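Local atomic coordinates of ORC1-type DNA replication protein 2 (Aeropyrum pernix, PDB entry 1W5T), a protein that binds DNA and ATP and takes part in regulating the initiation of DNA replication, as an archaeal member of the Cdc6/Orc family of AAA+ ATPases. Residues 41-46 and 81-86. Sequence-based numbering, arbitrary orientation.
Sequences RLLSGA and AKEGLT
Leu85 meets Leu42 and Leu43 where two helices of the AAA+ ATPase domain end side by side. Each helix, 28-43 and 65-82, finishes in a Schellman motif, with Gly45 and Gly84 as the C-prime residues at positive phi. The bonds of the Gly45 motif, Ala46 N to Arg41 O and Gly45 N to Leu42 O, are weak. In the second motif Gly84 N bonds to Ala81 O at 2.7 Å. The turn then leads through Leu85 into strand 87-93, an outermost strand of the parallel sheet.

The contact is apolar, and no hydrogen bond crosses it. One methyl, Leu85 CD1, touches both leucines of the other segment. Leu42 comes to it tip to tip, with Leu42 CD1 3.7 Å from Leu85 CD1. Leu42 CG stands anti to the backbone N (chi1 -154°), and both of its methyls face Leu85 CD1. CD2 is the more distant of the two. Leu43 joins from its exposed position and slants across Leu85. Leu43 CD1 lies 3.8 Å from Leu85 CD1.

Leu42 is buried. Its side chain and that of Leu85 also rest on Ala80 of helix 65-82 and on Tyr139 of strand 139-145. The leucine pair thus joins the end of helix 28-43 to helix 65-82 and to the sheet. The ATP site is at a distance from this packing.

Glu83 adds the aliphatic part of its chain at the exposed side. Glu83 CG stands anti to the carbonyl carbon (chi1 -49°), which brings this methylene to Leu43. The two side chains cross at about a right angle, and the Glu83 chain bends at chi2 beyond the contact. Leu43 CD1 thus touches two carbons, Leu85 CD1 and, 3.9 Å away, Glu83 CG.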
loop_
_atom_site.group_PDB
_atom_site.type_symbol
_atom_site.label_atom_id
_atom_site.label_comp_id
_atom_site.label_asym_id
_atom_site.label_seq_id
_atom_site.Cartn_x
_atom_site.Cartn_y
_atom_site.Cartn_z
ATOM N N ARG A 41 7.342 -24.145 -7.075
ATOM C CA ARG A 41 6.257 -24.840 -7.776
ATOM C C ARG A 41 6.612 -24.976 -9.268
ATOM O O ARG A 41 6.451 -26.028 -9.854
ATOM C CB ARG A 41 4.948 -24.078 -7.570
ATOM C CG ARG A 41 3.722 -24.686 -8.211
ATOM C CD ARG A 41 2.720 -25.393 -7.268
ATOM N NE ARG A 41 2.676 -24.912 -5.908
ATOM C CZ ARG A 41 2.161 -25.521 -4.853
ATOM N NH1 ARG A 41 2.200 -24.861 -3.707
ATOM N NH2 ARG A 41 1.637 -26.754 -4.901
ATOM N N LEU A 42 7.149 -23.915 -9.866
ATOM C CA LEU A 42 7.336 -23.891 -11.303
ATOM C C LEU A 42 8.545 -24.698 -11.762
ATOM O O LEU A 42 8.477 -25.377 -12.755
ATOM C CB LEU A 42 7.437 -22.444 -11.757
ATOM C CG LEU A 42 7.093 -21.909 -13.139
ATOM C CD1 LEU A 42 8.338 -21.201 -13.658
ATOM C CD2 LEU A 42 6.529 -22.943 -14.106
ATOM N N LEU A 43 9.656 -24.573 -11.055
ATOM C CA LEU A 43 10.896 -25.239 -11.434
ATOM C C LEU A 43 10.887 -26.743 -11.069
ATOM O O LEU A 43 11.764 -27.479 -11.482
ATOM C CB LEU A 43 12.077 -24.548 -10.781
ATOM C CG LEU A 43 12.869 -23.550 -11.606
ATOM C CD1 LEU A 43 12.074 -22.868 -12.750
ATOM C CD2 LEU A 43 13.456 -22.523 -10.682
ATOM N N SER A 44 9.875 -27.175 -10.315
ATOM C CA SER A 44 9.667 -28.587 -10.020
ATOM C C SER A 44 8.569 -29.242 -10.881
ATOM O O SER A 44 8.072 -30.315 -10.520
ATOM C CB SER A 44 9.308 -28.747 -8.557
ATOM O OG SER A 44 7.909 -28.673 -8.378
ATOM N N GLY A 45 8.184 -28.601 -11.995
ATOM C CA GLY A 45 7.254 -29.188 -12.961
ATOM C C GLY A 45 5.798 -29.177 -12.539
ATOM O O GLY A 45 4.936 -29.728 -13.213
ATOM N N ALA A 46 5.513 -28.504 -11.425
ATOM C CA ALA A 46 4.147 -28.350 -10.946
ATOM C C ALA A 46 3.421 -27.092 -11.426
ATOM O O ALA A 46 2.314 -26.825 -10.972
ATOM C CB ALA A 46 4.137 -28.431 -9.445
ATOM N N ALA A 81 13.133 -17.900 -17.167
ATOM C CA ALA A 81 13.735 -17.890 -18.482
ATOM C C ALA A 81 15.100 -18.575 -18.526
ATOM O O ALA A 81 15.420 -19.193 -19.530
ATOM C CB ALA A 81 13.811 -16.463 -19.055
ATOM N N LYS A 82 15.908 -18.472 -17.470
ATOM C CA LYS A 82 17.174 -19.227 -17.426
ATOM C C LYS A 82 16.945 -20.730 -17.651
ATOM O O LYS A 82 17.785 -21.407 -18.205
ATOM C CB LYS A 82 17.918 -19.000 -16.106
ATOM C CG LYS A 82 18.763 -17.718 -16.077
ATOM C CD LYS A 82 18.757 -17.094 -14.673
ATOM C CE LYS A 82 20.137 -17.141 -14.025
ATOM N NZ LYS A 82 20.711 -15.764 -13.813
ATOM N N GLU A 83 15.801 -21.230 -17.198
ATOM C CA GLU A 83 15.385 -22.612 -17.429
ATOM C C GLU A 83 14.491 -22.761 -18.692
ATOM O O GLU A 83 13.913 -23.821 -18.956
ATOM C CB GLU A 83 14.654 -23.125 -16.195
ATOM C CG GLU A 83 15.394 -22.878 -14.877
ATOM C CD GLU A 83 16.644 -23.744 -14.715
ATOM O OE1 GLU A 83 17.553 -23.355 -13.930
ATOM O OE2 GLU A 83 16.717 -24.815 -15.375
ATOM N N GLY A 84 14.380 -21.672 -19.450
ATOM C CA GLY A 84 13.670 -21.662 -20.707
ATOM C C GLY A 84 12.143 -21.706 -20.682
ATOM O O GLY A 84 11.552 -22.036 -21.708
ATOM N N LEU A 85 11.510 -21.348 -19.559
ATOM C CA LEU A 85 10.072 -21.579 -19.353
ATOM C C LEU A 85 8.981 -20.652 -20.013
ATOM O O LEU A 85 7.983 -21.193 -20.633
ATOM C CB LEU A 85 9.797 -21.792 -17.871
ATOM C CG LEU A 85 10.186 -23.230 -17.489
ATOM C CD1 LEU A 85 10.130 -23.471 -16.013
ATOM C CD2 LEU A 85 9.306 -24.241 -18.194
ATOM N N THR A 86 9.177 -19.323 -19.877
ATOM C CA THR A 86 8.245 -18.222 -20.277
ATOM C C THR A 86 7.102 -17.836 -19.307
ATOM O O THR A 86 6.005 -18.402 -19.347
ATOM C CB THR A 86 7.709 -18.251 -21.761
ATOM O OG1 THR A 86 8.748 -18.564 -22.688
ATOM C CG2 THR A 86 7.301 -16.809 -22.221
#